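Local structure of universal stress protein (Mycobacterium smegmatis, 5AHW) at residues Leu110-Leu118 and Ser128-Arg136. The protein binds cyclic AMP as a homodimeric universal stress protein, consistent with a role in nucleotide signalling. Sequence-based numbering, arbitrary orientation.
Sequences LLVVGNVGL and SVPANVARR. With CMP (adenosine-3',5'-cyclic-monophosphate), chain K; SO4 (sulfate ion), chain L.
Helix 129-136 meets residues 110-118 through Pro130, while its flat groups, the guanidiniums of Arg135 and Arg136, lie clear of that interface and hold a sulfate, probably from the crystallisation liquor. Over one face of the Arg135 guanidinium, near its centre, Ala131 O stands 3.8 Å above the plane; at its edge, Arg135 NE donates to SO4 O2 at 3.1 Å. A bend in the Arg135 chain (chi3 -76°) turns the group back along the helix. Arg136, extended from CG to NE, presents an edge and donates from NE and NH2 to two further sulfate oxygens.

Between the segments, the Pro130 ring carries the packing. Its CG lies 3.4 Å from Gly114 O, and equally 3.4 Å separates Pro130 CG from Val116 O. Leu118 crosses the ring at a slant, and its CD2 continues to Ala131 CB at 3.8 Å. Deeper in, Leu111 CD2 meets Val133 CG1 tip to tip at 4.1 Å, and Val113 CG2 rests on Pro130 CA and CB. Strand and helix run nearly antiparallel (157°), as expected where a chain returns across one side of a parallel sheet. At the helix start, the N-cap Ser128 accepts from Ala131 N through OG (3.2 Å).

Gly117, third residue of a type II turn from Asn115, has phi 104°, a value suited to glycine. Gly114, Gly117 and Ser128 match positions of the Walker A-like motif of nucleotide-binding universal stress proteins.

Two backbone nitrogens reach the nucleotide: Val116 N donates to CMP O5' at 3.1 Å, and Gly114 N weakly to O2'. Pro130 of the helix, packed against Val113 and Leu118, thus backs the loop after the strand, whose backbone supplies part of the polar recognition of cyclic AMP; Gly10, Ser14, Ser16, Ala40 and Thr146 add further hydrogen bonds.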
ATOM      1  N   LEU B 110       6.712   4.659  -4.635  1.00 31.60           N
ATOM      2  CA  LEU B 110       6.058   3.815  -3.650  1.00 30.69           C
ATOM      3  C   LEU B 110       7.049   3.270  -2.618  1.00 29.53           C
ATOM      4  O   LEU B 110       8.167   2.858  -2.933  1.00 31.09           O
ATOM      5  CB  LEU B 110       5.386   2.645  -4.367  1.00 30.09           C
ATOM      6  CG  LEU B 110       4.725   1.554  -3.513  1.00 30.37           C
ATOM      7  CD1 LEU B 110       3.433   2.101  -2.953  1.00 29.49           C
ATOM      8  CD2 LEU B 110       4.479   0.281  -4.307  1.00 30.86           C
ATOM      9  N   LEU B 111       6.586   3.226  -1.396  1.00 27.66           N
ATOM     10  CA  LEU B 111       7.326   2.670  -0.302  1.00 27.09           C
ATOM     11  C   LEU B 111       6.554   1.478   0.282  1.00 26.04           C
ATOM     12  O   LEU B 111       5.379   1.588   0.567  1.00 25.63           O
ATOM     13  CB  LEU B 111       7.427   3.807   0.708  1.00 27.82           C
ATOM     14  CG  LEU B 111       8.178   3.620   1.984  1.00 29.60           C
ATOM     15  CD1 LEU B 111       9.455   2.785   1.832  1.00 31.54           C
ATOM     16  CD2 LEU B 111       8.463   5.041   2.385  1.00 31.09           C
ATOM     17  N   VAL B 112       7.197   0.326   0.431  1.00 25.53           N
ATOM     18  CA  VAL B 112       6.543  -0.861   0.868  1.00 24.75           C
ATOM     19  C   VAL B 112       7.099  -1.324   2.223  1.00 24.30           C
ATOM     20  O   VAL B 112       8.322  -1.426   2.446  1.00 24.31           O
ATOM     21  CB  VAL B 112       6.779  -1.953  -0.172  1.00 26.68           C
ATOM     22  CG1 VAL B 112       6.030  -3.244   0.171  1.00 26.50           C
ATOM     23  CG2 VAL B 112       6.325  -1.454  -1.529  1.00 27.91           C
ATOM     24  N   VAL B 113       6.182  -1.626   3.139  1.00 24.13           N
ATOM     25  CA  VAL B 113       6.472  -2.204   4.426  1.00 23.48           C
ATOM     26  C   VAL B 113       5.473  -3.329   4.745  1.00 23.96           C
ATOM     27  O   VAL B 113       4.378  -3.367   4.209  1.00 25.52           O
ATOM     28  CB  VAL B 113       6.441  -1.115   5.556  1.00 23.49           C
ATOM     29  CG1 VAL B 113       7.549  -0.080   5.397  1.00 24.17           C
ATOM     30  CG2 VAL B 113       5.141  -0.369   5.599  1.00 24.00           C
ATOM     31  N   GLY B 114       5.857  -4.277   5.584  1.00 24.08           N
ATOM     32  CA  GLY B 114       4.894  -5.183   6.242  1.00 23.91           C
ATOM     33  C   GLY B 114       4.176  -4.494   7.366  1.00 23.53           C
ATOM     34  O   GLY B 114       4.413  -3.299   7.628  1.00 22.36           O
ATOM     35  N   ASN B 115       3.342  -5.258   8.072  1.00 24.26           N
ATOM     36  CA  ASN B 115       2.372  -4.720   8.994  1.00 24.49           C
ATOM     37  C   ASN B 115       2.623  -5.072  10.416  1.00 26.05           C
ATOM     38  O   ASN B 115       1.779  -4.837  11.272  1.00 28.24           O
ATOM     39  CB  ASN B 115       0.979  -5.246   8.581  1.00 25.50           C
ATOM     40  CG  ASN B 115       0.749  -6.726   8.913  1.00 26.63           C
ATOM     41  OD1 ASN B 115       1.672  -7.561   9.036  1.00 26.97           O
ATOM     42  ND2 ASN B 115      -0.510  -7.076   9.032  1.00 29.11           N
ATOM     43  N   VAL B 116       3.754  -5.691  10.700  1.00 28.15           N
ATOM     44  CA  VAL B 116       4.028  -6.162  12.054  1.00 28.18           C
ATOM     45  C   VAL B 116       4.012  -4.952  12.918  1.00 28.89           C
ATOM     46  O   VAL B 116       4.651  -3.973  12.621  1.00 26.74           O
ATOM     47  CB  VAL B 116       5.369  -6.900  12.134  1.00 28.70           C
ATOM     48  CG1 VAL B 116       5.783  -7.191  13.570  1.00 29.11           C
ATOM     49  CG2 VAL B 116       5.274  -8.188  11.321  1.00 29.90           C
ATOM     50  N   GLY B 117       3.247  -5.005  13.993  1.00 29.83           N
ATOM     51  CA  GLY B 117       3.224  -3.925  14.967  1.00 28.95           C
ATOM     52  C   GLY B 117       2.001  -3.026  14.893  1.00 29.48           C
ATOM     53  O   GLY B 117       1.672  -2.333  15.885  1.00 27.85           O
ATOM     54  N   LEU B 118       1.246  -3.101  13.786  1.00 27.53           N
ATOM     55  CA  LEU B 118       0.144  -2.205  13.614  1.00 28.57           C
ATOM     56  C   LEU B 118      -1.017  -2.467  14.522  1.00 32.32           C
ATOM     57  O   LEU B 118      -1.889  -1.623  14.685  1.00 37.81           O
ATOM     58  CB  LEU B 118      -0.447  -2.402  12.189  1.00 29.74           C
ATOM     59  CG  LEU B 118       0.038  -1.659  11.007  1.00 29.37           C
ATOM     60  CD1 LEU B 118      -0.996  -1.880   9.903  1.00 29.07           C
ATOM     61  CD2 LEU B 118       0.243  -0.187  11.381  1.00 29.10           C
ATOM     62  N   SER B 128       4.926   2.276  15.643  1.00 26.54           N
ATOM     63  CA  SER B 128       5.444   1.123  14.961  1.00 25.63           C
ATOM     64  C   SER B 128       5.986   1.586  13.650  1.00 23.86           C
ATOM     65  O   SER B 128       5.572   2.587  13.140  1.00 22.76           O
ATOM     66  CB  SER B 128       4.300   0.120  14.690  1.00 27.71           C
ATOM     67  OG  SER B 128       3.361   0.636  13.719  1.00 27.31           O
ATOM     68  N   VAL B 129       6.882   0.820  13.069  1.00 24.11           N
ATOM     69  CA  VAL B 129       7.426   1.159  11.765  1.00 24.10           C
ATOM     70  C   VAL B 129       6.386   1.339  10.662  1.00 23.87           C
ATOM     71  O   VAL B 129       6.363   2.349  10.041  1.00 22.76           O
ATOM     72  CB  VAL B 129       8.483   0.143  11.345  1.00 24.75           C
ATOM     73  CG1 VAL B 129       9.112   0.586  10.025  1.00 25.14           C
ATOM     74  CG2 VAL B 129       9.532   0.029  12.454  1.00 25.02           C
ATOM     75  N   PRO B 130       5.437   0.405  10.488  1.00 25.07           N
ATOM     76  CA  PRO B 130       4.478   0.714   9.431  1.00 25.06           C
ATOM     77  C   PRO B 130       3.591   1.928   9.683  1.00 25.09           C
ATOM     78  O   PRO B 130       3.312   2.641   8.749  1.00 25.86           O
ATOM     79  CB  PRO B 130       3.593  -0.534   9.351  1.00 26.09           C
ATOM     80  CG  PRO B 130       4.035  -1.433  10.444  1.00 25.84           C
ATOM     81  CD  PRO B 130       5.416  -1.028  10.828  1.00 26.32           C
ATOM     82  N   ALA B 131       3.046   2.095  10.891  1.00 23.78           N
ATOM     83  CA  ALA B 131       2.186   3.213  11.159  1.00 22.21           C
ATOM     84  C   ALA B 131       2.945   4.542  11.017  1.00 22.70           C
ATOM     85  O   ALA B 131       2.402   5.521  10.492  1.00 22.38           O
ATOM     86  CB  ALA B 131       1.647   3.098  12.539  1.00 22.36           C
ATOM     87  N   ASN B 132       4.192   4.596  11.500  1.00 23.25           N
ATOM     88  CA  ASN B 132       4.892   5.873  11.510  1.00 23.73           C
ATOM     89  C   ASN B 132       5.344   6.181  10.087  1.00 23.90           C
ATOM     90  O   ASN B 132       5.383   7.335   9.664  1.00 25.64           O
ATOM     91  CB  ASN B 132       6.112   5.865  12.450  1.00 23.38           C
ATOM     92  CG  ASN B 132       5.784   5.729  13.929  1.00 24.05           C
ATOM     93  OD1 ASN B 132       4.652   5.549  14.370  1.00 25.47           O
ATOM     94  ND2 ASN B 132       6.817   5.912  14.732  1.00 24.17           N
ATOM     95  N   VAL B 133       5.744   5.160   9.362  1.00 23.84           N
ATOM     96  CA  VAL B 133       6.032   5.345   7.940  1.00 25.50           C
ATOM     97  C   VAL B 133       4.822   5.893   7.169  1.00 24.82           C
ATOM     98  O   VAL B 133       4.930   6.841   6.372  1.00 23.37           O
ATOM     99  CB  VAL B 133       6.525   4.014   7.322  1.00 26.54           C
ATOM    100  CG1 VAL B 133       6.547   4.054   5.827  1.00 28.25           C
ATOM    101  CG2 VAL B 133       7.938   3.728   7.744  1.00 25.92           C
ATOM    102  N   ALA B 134       3.661   5.302   7.441  1.00 24.35           N
ATOM    103  CA  ALA B 134       2.424   5.737   6.761  1.00 25.29           C
ATOM    104  C   ALA B 134       2.173   7.168   7.139  1.00 24.79           C
ATOM    105  O   ALA B 134       1.821   7.977   6.280  1.00 23.84           O
ATOM    106  CB  ALA B 134       1.226   4.837   7.176  1.00 25.18           C
ATOM    107  N   ARG B 135       2.367   7.541   8.424  1.00 23.51           N
ATOM    108  CA  ARG B 135       2.019   8.895   8.732  1.00 23.81           C
ATOM    109  C   ARG B 135       2.998   9.884   8.159  1.00 25.19           C
ATOM    110  O   ARG B 135       2.623  11.027   7.885  1.00 26.16           O
ATOM    111  CB  ARG B 135       1.822   9.161  10.218  1.00 26.42           C
ATOM    112  CG  ARG B 135       0.598   8.503  10.887  1.00 25.96           C
ATOM    113  CD  ARG B 135       0.400   9.021  12.294  1.00 28.35           C
ATOM    114  NE  ARG B 135       1.412   8.366  13.065  1.00 32.12           N
ATOM    115  CZ  ARG B 135       1.224   7.189  13.671  1.00 33.25           C
ATOM    116  NH1 ARG B 135       0.018   6.642  13.745  1.00 37.27           N
ATOM    117  NH2 ARG B 135       2.212   6.605  14.248  1.00 33.16           N
ATOM    118  N   ARG B 136       4.249   9.486   7.982  1.00 24.27           N
ATOM    119  CA  ARG B 136       5.306  10.449   7.649  1.00 25.42           C
ATOM    120  C   ARG B 136       5.622  10.523   6.148  1.00 27.13           C
ATOM    121  O   ARG B 136       6.171  11.486   5.695  1.00 28.07           O
ATOM    122  CB  ARG B 136       6.565  10.207   8.479  1.00 25.03           C
ATOM    123  CG  ARG B 136       6.367  10.485   9.985  1.00 24.63           C
ATOM    124  CD  ARG B 136       7.665  10.296  10.784  1.00 25.76           C
ATOM    125  NE  ARG B 136       7.397  10.162  12.225  1.00 25.98           N
ATOM    126  CZ  ARG B 136       8.209   9.629  13.101  1.00 28.24           C
ATOM    127  NH1 ARG B 136       9.406   9.240  12.732  1.00 30.67           N
ATOM    128  NH2 ARG B 136       7.872   9.588  14.396  1.00 29.57           N
TER
HETATM  129  P   CMP K1148       7.330  -6.734   8.643  1.00 30.68           P
HETATM  130  O1P CMP K1148       6.462  -7.681   7.822  1.00 30.29           O
HETATM  131  O2P CMP K1148       8.245  -7.487   9.491  1.00 27.24           O
HETATM  132  O5' CMP K1148       6.525  -5.623   9.425  1.00 28.45           O
HETATM  133  C5' CMP K1148       7.057  -4.358   9.888  1.00 32.74           C
HETATM  134  C4' CMP K1148       7.887  -3.808   8.762  1.00 28.98           C
HETATM  135  O4' CMP K1148       8.641  -2.660   9.110  1.00 33.95           O
HETATM  136  C3' CMP K1148       8.908  -4.753   8.250  1.00 30.23           C
HETATM  137  O3' CMP K1148       8.236  -5.841   7.631  1.00 28.99           O
HETATM  138  C2' CMP K1148       9.772  -3.846   7.361  1.00 30.09           C
HETATM  139  O2' CMP K1148       9.179  -3.548   6.089  1.00 29.70           O
HETATM  140  C1' CMP K1148       9.771  -2.580   8.234  1.00 29.50           C
HETATM  141  N9  CMP K1148      11.026  -2.604   9.023  1.00 32.03           N
HETATM  142  C8  CMP K1148      11.176  -2.976  10.308  1.00 31.23           C
HETATM  143  N7  CMP K1148      12.468  -2.941  10.671  1.00 29.27           N
HETATM  144  C5  CMP K1148      13.153  -2.529   9.630  1.00 31.18           C
HETATM  145  C6  CMP K1148      14.564  -2.225   9.334  1.00 31.36           C
HETATM  146  N6  CMP K1148      15.478  -2.382  10.281  1.00 30.39           N
HETATM  147  N1  CMP K1148      14.890  -1.807   8.103  1.00 29.28           N
HETATM  148  C2  CMP K1148      13.986  -1.644   7.132  1.00 30.83           C
HETATM  149  N3  CMP K1148      12.676  -1.914   7.319  1.00 31.13           N
HETATM  150  C4  CMP K1148      12.219  -2.341   8.524  1.00 32.02           C
HETATM  151  S   SO4 L1149       4.471  10.625  14.223  0.50 29.46           S
HETATM  152  O1  SO4 L1149       5.184  11.563  13.274  0.50 26.77           O
HETATM  153  O2  SO4 L1149       4.327   9.305  13.465  0.50 23.51           O
HETATM  154  O3  SO4 L1149       3.154  11.235  14.526  0.50 22.02           O
HETATM  155  O4  SO4 L1149       5.311  10.117  15.293  0.50 22.91           O